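Local coordinates for protein 3-polyprenyl-4-hydroxybenzoate decarboxylase and related decarboxylases (PDB 6H6X) that binds prenylated FMN, manganese and potassium and, as a UbiD-family enzyme, probably interconverts 2,5-furandicarboxylic acid and 2-furoic acid by reversible decarboxylation, at residues F29-L34 / L44-V49; A69-P74 / S215-Q220; I119-H122 / G128-I131. The protein carries 8 engineered substitutions. One frame throughout, in Å; residues are numbered along the deposited sequence.

Overall arrangement
From the N terminus, interaction 1 closes first: strand 43-46 comes back against helix 30-38, shutting a short loop within the N-terminal domain. Interaction 2 opens next, where helix 64-70 ends, and closes about 140 residues later at the end of helix 210-217, so it ties the N-terminal domain to the Rift-related domain. Interaction 3 lies inside that long loop, a local closure in which the start of strand 130-139 turns back on residues 119-122. Interactions 2 and 3 sit on opposite sides of the chain's centre, about 30 Å between centres. Interactions 1 and 3 touch, with a probable hydrogen bond from Phe29 N to Thr121 O (3.0 Å).

Interaction 1: F29-L34 / L44-V49; sequences FEIAAL and LLFERV
Ile31 and Leu34, one helical turn apart, take hold of the Phe46 ring from two directions. Ile31 lies over one face: its CG1 stands 4.2 Å from the centroid of the Phe46 ring and only 8° off the ring normal, a CH-pi contact. The CG2 branch of the same residue reaches the rim, 3.7 Å from Phe46 CE2; it can do so because CG2 is anti to the backbone N while CG1 swings beside it (chi1 -77°). Leu34 works at the far end of the ring, its CB lying in the ring plane at the edge, 3.9 Å from Phe46 CZ, and its CD1 3.9 Å from Phe46 CE1. Two lesser contacts flank this centre. Leu44 sets a methyl against a backbone carbonyl, its CD1 3.6 Å from Leu34 O, and Ile31 CD1 meets Val49 CG2 at 4.2 Å. All five residues are buried, and side chain to side chain the contact is apolar.

In the next shell, Val25 touches both Ile31 and Phe46, while Val56 backs Ile31 and Val49. The axes of residues 30-34 and 44-46 come within 10.5 Å and run nearly antiparallel (156°), as expected of a beta-alpha-beta crossover in which strand 18-21, helix 30-38 and strand 43-46 follow one another. Strand 43-46 lies between strands 18-21 and 56-58, while Ile435 and Ile441 of the second subunit pack on Ala33 and Leu34 of the helix.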
loop_
_atom_site.group_PDB
_atom_site.type_symbol
_atom_site.label_atom_id
_atom_site.label_comp_id
_atom_site.label_asym_id
_atom_site.label_seq_id
_atom_site.Cartn_x
_atom_site.Cartn_y
_atom_site.Cartn_z
ATOM N N PHE B 29 2.434 -27.201 -8.967
ATOM C CA PHE B 29 2.803 -26.150 -7.986
ATOM C C PHE B 29 3.971 -25.254 -8.267
ATOM O O PHE B 29 3.920 -24.077 -7.907
ATOM C CB PHE B 29 2.989 -26.710 -6.579
ATOM C CG PHE B 29 1.875 -27.580 -6.117
ATOM C CD1 PHE B 29 0.557 -27.184 -6.260
ATOM C CD2 PHE B 29 2.144 -28.813 -5.494
ATOM C CE1 PHE B 29 -0.495 -28.003 -5.816
ATOM C CE2 PHE B 29 1.107 -29.636 -5.051
ATOM C CZ PHE B 29 -0.213 -29.224 -5.208
ATOM N N GLU B 30 5.040 -25.753 -8.875
ATOM C CA GLU B 30 6.204 -24.901 -9.042
ATOM C C GLU B 30 5.991 -23.757 -10.005
ATOM O O GLU B 30 6.558 -22.667 -9.798
ATOM C CB GLU B 30 7.444 -25.698 -9.459
ATOM C CG GLU B 30 7.959 -26.640 -8.382
ATOM C CD GLU B 30 9.361 -27.177 -8.681
ATOM O OE1 GLU B 30 9.765 -27.225 -9.873
ATOM O OE2 GLU B 30 10.063 -27.525 -7.693
ATOM N N ILE B 31 5.256 -23.991 -11.098
ATOM C CA ILE B 31 5.020 -22.897 -12.070
ATOM C C ILE B 31 4.278 -21.766 -11.356
ATOM O O ILE B 31 4.622 -20.605 -11.526
ATOM C CB ILE B 31 4.216 -23.366 -13.306
ATOM C CG1 ILE B 31 5.122 -24.148 -14.242
ATOM C CG2 ILE B 31 3.599 -22.173 -14.058
ATOM C CD1 ILE B 31 4.413 -24.786 -15.413
ATOM N N ALA B 32 3.286 -22.127 -10.534
ATOM C CA ALA B 32 2.476 -21.120 -9.843
ATOM C C ALA B 32 3.307 -20.390 -8.824
ATOM O O ALA B 32 3.200 -19.169 -8.673
ATOM C CB ALA B 32 1.281 -21.793 -9.175
ATOM N N ALA B 33 4.146 -21.143 -8.110
ATOM C CA ALA B 33 5.014 -20.573 -7.108
ATOM C C ALA B 33 6.019 -19.620 -7.661
ATOM O O ALA B 33 6.234 -18.530 -7.120
ATOM C CB ALA B 33 5.698 -21.688 -6.345
ATOM N N LEU B 34 6.658 -19.982 -8.766
ATOM C CA LEU B 34 7.571 -19.033 -9.395
ATOM C C LEU B 34 6.814 -17.895 -10.012
ATOM O O LEU B 34 7.240 -16.730 -9.954
ATOM C CB LEU B 34 8.394 -19.769 -10.434
ATOM C CG LEU B 34 9.352 -20.764 -9.775
ATOM C CD1 LEU B 34 9.743 -21.915 -10.704
ATOM C CD2 LEU B 34 10.553 -19.948 -9.322
ATOM N N LEU B 44 6.742 -14.660 -17.319
ATOM C CA LEU B 44 7.688 -15.732 -17.308
ATOM C C LEU B 44 7.331 -16.791 -18.353
ATOM O O LEU B 44 6.184 -17.289 -18.412
ATOM C CB LEU B 44 7.721 -16.401 -15.947
ATOM C CG LEU B 44 8.193 -15.627 -14.746
ATOM C CD1 LEU B 44 8.001 -16.505 -13.509
ATOM C CD2 LEU B 44 9.645 -15.262 -14.902
ATOM N N LEU B 45 8.344 -17.165 -19.133
ATOM C CA LEU B 45 8.251 -18.230 -20.111
ATOM C C LEU B 45 9.078 -19.421 -19.624
ATOM O O LEU B 45 10.292 -19.359 -19.580
ATOM C CB LEU B 45 8.745 -17.691 -21.460
ATOM C CG LEU B 45 8.880 -18.671 -22.620
ATOM C CD1 LEU B 45 7.641 -19.467 -22.924
ATOM C CD2 LEU B 45 9.240 -17.845 -23.854
ATOM N N PHE B 46 8.406 -20.503 -19.249
ATOM C CA PHE B 46 9.040 -21.700 -18.762
ATOM C C PHE B 46 9.426 -22.651 -19.903
ATOM O O PHE B 46 8.569 -23.447 -20.380
ATOM C CB PHE B 46 8.132 -22.423 -17.772
ATOM C CG PHE B 46 7.838 -21.617 -16.520
ATOM C CD1 PHE B 46 8.707 -21.640 -15.431
ATOM C CD2 PHE B 46 6.673 -20.855 -16.416
ATOM C CE1 PHE B 46 8.431 -20.912 -14.274
ATOM C CE2 PHE B 46 6.390 -20.137 -15.263
ATOM C CZ PHE B 46 7.263 -20.168 -14.185
ATOM N N GLU B 47 10.712 -22.600 -20.300
ATOM C CA GLU B 47 11.218 -23.335 -21.475
ATOM C C GLU B 47 11.345 -24.821 -21.292
ATOM O O GLU B 47 11.401 -25.532 -22.284
ATOM C CB GLU B 47 12.550 -22.778 -21.971
ATOM C CG GLU B 47 12.498 -21.303 -22.341
ATOM C CD GLU B 47 13.625 -20.853 -23.273
ATOM O OE1 GLU B 47 14.810 -20.872 -22.861
ATOM O OE2 GLU B 47 13.311 -20.411 -24.418
ATOM N N ARG B 48 11.339 -25.306 -20.055
ATOM C CA ARG B 48 11.409 -26.736 -19.785
ATOM C C ARG B 48 10.476 -27.102 -18.663
ATOM O O ARG B 48 10.734 -26.779 -17.497
ATOM C CB ARG B 48 12.848 -27.150 -19.428
ATOM N N VAL B 49 9.401 -27.791 -19.012
ATOM C CA VAL B 49 8.420 -28.227 -18.064
ATOM C C VAL B 49 8.481 -29.732 -18.021
ATOM O O VAL B 49 8.365 -30.399 -19.038
ATOM C CB VAL B 49 7.000 -27.720 -18.434
ATOM C CG1 VAL B 49 5.961 -28.279 -17.483
ATOM C CG2 VAL B 49 6.984 -26.192 -18.438
#

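Interaction 2: A69-P74 / S215-Q220; sequences AAMSVP and SALLPQ
Met71, just past the end of helix 64-70 whose last residues Ala69 and Ala70 face Phe11 and Trp8 of helix 5-14, lays its side chain alongside that of Leu217, the two pointing the same way. Met71 CG is 3.9 Å from Leu217 CD2, and Met71 SD is 4.1 Å from the same methyl of Leu217. The bend at chi3 (-79°) turns the methionine CE away from that methyl after the sulfur has passed it. Leu198 and Met78 also touch Met71, so this residue lies between helices 194-199 and 75-87.

Ser72 ends the helix in a Schellman motif: its phi is positive (54°), and Ser72 N to Ala69 O (2.9 Å) is one of the two bonds back into the last turn. Across from it, Leu218 is the first residue past helix 210-217 to leave helical angles. The residues just past helix 64-70 of the N-terminal domain thus meet the last turn of helix 210-217, from the Rift-related domain, and Pro219 beyond it. Towards the surface, Ser72 OG comes 4.3 Å from Pro219 CG, a loose exposed contact. Val73 then turns to Lys81 of helix 75-87, whose Ala85 touches Leu217 too.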
loop_
_atom_site.group_PDB
_atom_site.type_symbol
_atom_site.label_atom_id
_atom_site.label_comp_id
_atom_site.label_asym_id
_atom_site.label_seq_id
_atom_site.Cartn_x
_atom_site.Cartn_y
_atom_site.Cartn_z
ATOM N N ALA B 69 -1.030 -0.578 -23.639
ATOM C CA ALA B 69 -0.250 -1.016 -24.820
ATOM C C ALA B 69 -0.971 -2.100 -25.661
ATOM O O ALA B 69 -1.073 -1.977 -26.889
ATOM C CB ALA B 69 1.102 -1.505 -24.390
ATOM N N ALA B 70 -1.545 -3.114 -25.004
ATOM C CA ALA B 70 -2.284 -4.153 -25.725
ATOM C C ALA B 70 -3.436 -3.613 -26.516
ATOM O O ALA B 70 -3.873 -4.225 -27.458
ATOM C CB ALA B 70 -2.784 -5.243 -24.780
ATOM N N MET B 71 -3.990 -2.499 -26.107
ATOM C CA MET B 71 -5.103 -1.884 -26.796
ATOM C C MET B 71 -4.639 -0.736 -27.716
ATOM O O MET B 71 -5.506 -0.039 -28.275
ATOM C CB MET B 71 -6.100 -1.321 -25.753
ATOM C CG MET B 71 -7.160 -2.299 -25.270
ATOM S SD MET B 71 -8.143 -1.515 -23.964
ATOM C CE MET B 71 -7.010 -1.725 -22.642
ATOM N N SER B 72 -3.324 -0.510 -27.858
ATOM C CA SER B 72 -2.790 0.655 -28.615
ATOM C C SER B 72 -3.342 2.021 -28.155
ATOM O O SER B 72 -3.917 2.765 -28.963
ATOM C CB SER B 72 -3.056 0.472 -30.117
ATOM O OG SER B 72 -2.563 -0.789 -30.513
ATOM N N VAL B 73 -3.238 2.289 -26.844
ATOM C CA VAL B 73 -3.646 3.561 -26.250
ATOM C C VAL B 73 -2.715 3.925 -25.119
ATOM O O VAL B 73 -2.029 3.047 -24.529
ATOM C CB VAL B 73 -5.096 3.637 -25.705
ATOM C CG1 VAL B 73 -6.095 3.900 -26.805
ATOM C CG2 VAL B 73 -5.475 2.429 -24.848
ATOM N N PRO B 74 -2.656 5.232 -24.814
ATOM C CA PRO B 74 -2.035 5.549 -23.518
ATOM C C PRO B 74 -3.041 5.167 -22.374
ATOM O O PRO B 74 -4.282 5.108 -22.603
ATOM C CB PRO B 74 -1.755 7.063 -23.614
ATOM C CG PRO B 74 -2.429 7.568 -24.894
ATOM C CD PRO B 74 -3.219 6.433 -25.487
ATOM N N SER B 215 -12.010 -7.468 -32.144
ATOM C CA SER B 215 -11.734 -6.868 -33.458
ATOM C C SER B 215 -11.603 -5.350 -33.408
ATOM O O SER B 215 -10.645 -4.817 -33.897
ATOM C CB SER B 215 -12.858 -7.242 -34.434
ATOM O OG SER B 215 -12.401 -8.068 -35.431
ATOM N N ALA B 216 -12.557 -4.671 -32.781
ATOM C CA ALA B 216 -12.447 -3.208 -32.568
ATOM C C ALA B 216 -11.241 -2.735 -31.768
ATOM O O ALA B 216 -10.817 -1.596 -31.928
ATOM C CB ALA B 216 -13.715 -2.664 -31.917
ATOM N N LEU B 217 -10.718 -3.564 -30.860
ATOM C CA LEU B 217 -9.593 -3.126 -30.034
ATOM C C LEU B 217 -8.277 -3.306 -30.761
ATOM O O LEU B 217 -7.275 -2.662 -30.431
ATOM C CB LEU B 217 -9.536 -3.924 -28.718
ATOM C CG LEU B 217 -10.630 -3.740 -27.655
ATOM C CD1 LEU B 217 -10.463 -4.717 -26.524
ATOM C CD2 LEU B 217 -10.543 -2.338 -27.124
ATOM N N LEU B 218 -8.253 -4.224 -31.720
ATOM C CA LEU B 218 -7.014 -4.539 -32.391
ATOM C C LEU B 218 -6.814 -3.572 -33.575
ATOM O O LEU B 218 -7.787 -2.970 -34.051
ATOM C CB LEU B 218 -7.034 -5.978 -32.861
ATOM C CG LEU B 218 -6.995 -7.039 -31.778
ATOM C CD1 LEU B 218 -7.436 -8.378 -32.353
ATOM C CD2 LEU B 218 -5.616 -7.152 -31.198
ATOM N N PRO B 219 -5.565 -3.454 -34.067
ATOM C CA PRO B 219 -5.287 -2.626 -35.239
ATOM C C PRO B 219 -5.988 -3.096 -36.531
ATOM O O PRO B 219 -6.391 -2.260 -37.304
ATOM C CB PRO B 219 -3.758 -2.729 -35.386
ATOM C CG PRO B 219 -3.271 -3.144 -34.045
ATOM C CD PRO B 219 -4.321 -4.084 -33.574
ATOM N N GLN B 220 -6.118 -4.415 -36.743
ATOM C CA GLN B 220 -6.861 -4.997 -37.875
ATOM C C GLN B 220 -7.936 -5.977 -37.345
ATOM O O GLN B 220 -7.746 -6.563 -36.292
ATOM C CB GLN B 220 -5.922 -5.800 -38.799
ATOM C CG GLN B 220 -4.491 -5.276 -38.980
ATOM C CD GLN B 220 -4.377 -4.023 -39.851
ATOM O OE1 GLN B 220 -3.301 -3.409 -39.902
ATOM N NE2 GLN B 220 -5.448 -3.668 -40.588
#

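Interaction 3: I119-H122 / G128-I131; sequences IPTH and GPYI
Pro120 and Tyr130 are joined by the one hydrogen bond between the segments. Tyr130 N donates to Pro120 O at 3.1 Å with an N-H...O angle of 157°. A weaker CH...O contact falls on the same oxygen, with Pro129 CA 3.3 Å from Pro120 O, so this carbonyl receives both an amide and an alpha hydrogen.

Apolar contacts gather around Ile119. Its CG2 packs on Pro129 CB, and the longer branch crosses the side chain of Ile131 at an angle, Ile119 CD1 lying 3.9 Å from Ile131 CG1.

Two methyls are set instead against carbonyl oxygens. With CG2 anti to the backbone N, this branch of Ile119 is directed at the strand backbone, 3.3 Å from Tyr130 O. Thr121 does the same one residue pair further on, CG2 to Gly128 O at 3.7 Å.

The backbone bond sits at the start of strand 130-139, which pairs antiparallel with strand 146-157: backbone hydrogen bonds join Pro129 with Val155 and Ile131 with Leu153. These strands belong to the antiparallel, split-barrel-like sheet of the flavin-binding domain of UbiD enzymes, and the side chain of Tyr130 lies about 7 Å from the bound prenylated FMN.

Ring contacts come from His122. Pro120 CB covers one face of its imidazole near the rim, and Tyr130 O meets the edge in the ring plane, 3.5 Å from His122 CE1. Thr288 OG1 hydrogen-bonds His122 NE2, whereas His122 ND1 is buried without a polar partner. Tyr130 itself carries its ring away from segment 119-122, next to Arg152, a cofactor-binding residue, and its OH is hydrogen-bonded to Glu254 OE1.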
loop_
_atom_site.group_PDB
_atom_site.type_symbol
_atom_site.label_atom_id
_atom_site.label_comp_id
_atom_site.label_asym_id
_atom_site.label_seq_id
_atom_site.Cartn_x
_atom_site.Cartn_y
_atom_site.Cartn_z
ATOM N N ILE B 119 -0.577 -28.733 -18.502
ATOM C CA ILE B 119 -1.609 -28.034 -17.812
ATOM C C ILE B 119 -1.230 -28.055 -16.343
ATOM O O ILE B 119 -1.203 -29.124 -15.750
ATOM C CB ILE B 119 -2.973 -28.679 -18.042
ATOM C CG1 ILE B 119 -3.286 -28.664 -19.534
ATOM C CG2 ILE B 119 -4.067 -27.974 -17.245
ATOM C CD1 ILE B 119 -4.428 -29.527 -19.921
ATOM N N PRO B 120 -1.003 -26.867 -15.733
ATOM C CA PRO B 120 -0.536 -26.804 -14.351
ATOM C C PRO B 120 -1.549 -27.145 -13.306
ATOM O O PRO B 120 -2.753 -27.078 -13.551
ATOM C CB PRO B 120 -0.142 -25.324 -14.176
ATOM C CG PRO B 120 -0.112 -24.734 -15.559
ATOM C CD PRO B 120 -1.160 -25.508 -16.285
ATOM N N THR B 121 -1.041 -27.478 -12.127
ATOM C CA THR B 121 -1.833 -27.534 -10.888
ATOM C C THR B 121 -1.390 -26.316 -10.087
ATOM O O THR B 121 -0.183 -26.093 -9.880
ATOM C CB THR B 121 -1.581 -28.875 -10.175
ATOM O OG1 THR B 121 -1.807 -29.932 -11.117
ATOM C CG2 THR B 121 -2.512 -29.079 -9.046
ATOM N N HIS B 122 -2.334 -25.446 -9.718
ATOM C CA HIS B 122 -1.946 -24.100 -9.296
ATOM C C HIS B 122 -1.749 -23.944 -7.758
ATOM O O HIS B 122 -0.673 -23.551 -7.302
ATOM C CB HIS B 122 -2.940 -23.081 -9.847
ATOM C CG HIS B 122 -2.897 -22.957 -11.333
ATOM N ND1 HIS B 122 -3.675 -23.730 -12.170
ATOM C CD2 HIS B 122 -2.130 -22.183 -12.135
ATOM C CE1 HIS B 122 -3.396 -23.421 -13.427
ATOM N NE2 HIS B 122 -2.461 -22.489 -13.433
ATOM N N GLY B 128 -7.100 -30.877 -9.225
ATOM C CA GLY B 128 -6.145 -31.421 -10.175
ATOM C C GLY B 128 -5.672 -30.305 -11.109
ATOM O O GLY B 128 -5.787 -29.125 -10.778
ATOM N N PRO B 129 -5.156 -30.664 -12.288
ATOM C CA PRO B 129 -4.752 -29.657 -13.260
ATOM C C PRO B 129 -5.959 -28.879 -13.795
ATOM O O PRO B 129 -7.031 -29.453 -13.969
ATOM C CB PRO B 129 -4.124 -30.476 -14.365
ATOM C CG PRO B 129 -3.808 -31.812 -13.758
ATOM C CD PRO B 129 -4.938 -32.026 -12.797
ATOM N N TYR B 130 -5.790 -27.570 -13.987
ATOM C CA TYR B 130 -6.852 -26.711 -14.507
ATOM C C TYR B 130 -6.383 -25.902 -15.676
ATOM O O TYR B 130 -5.278 -25.371 -15.660
ATOM C CB TYR B 130 -7.332 -25.739 -13.441
ATOM C CG TYR B 130 -8.487 -26.253 -12.632
ATOM C CD1 TYR B 130 -8.279 -27.079 -11.565
ATOM C CD2 TYR B 130 -9.783 -25.869 -12.916
ATOM C CE1 TYR B 130 -9.331 -27.551 -10.799
ATOM C CE2 TYR B 130 -10.833 -26.328 -12.170
ATOM C CZ TYR B 130 -10.579 -27.184 -11.102
ATOM O OH TYR B 130 -11.586 -27.652 -10.322
ATOM N N ILE B 131 -7.238 -25.814 -16.685
ATOM C CA ILE B 131 -7.051 -24.892 -17.816
ATOM C C ILE B 131 -7.705 -23.597 -17.368
ATOM O O ILE B 131 -8.892 -23.590 -17.099
ATOM C CB ILE B 131 -7.738 -25.432 -19.096
ATOM C CG1 ILE B 131 -7.101 -26.779 -19.495
ATOM C CG2 ILE B 131 -7.651 -24.430 -20.235
ATOM C CD1 ILE B 131 -7.776 -27.432 -20.672
#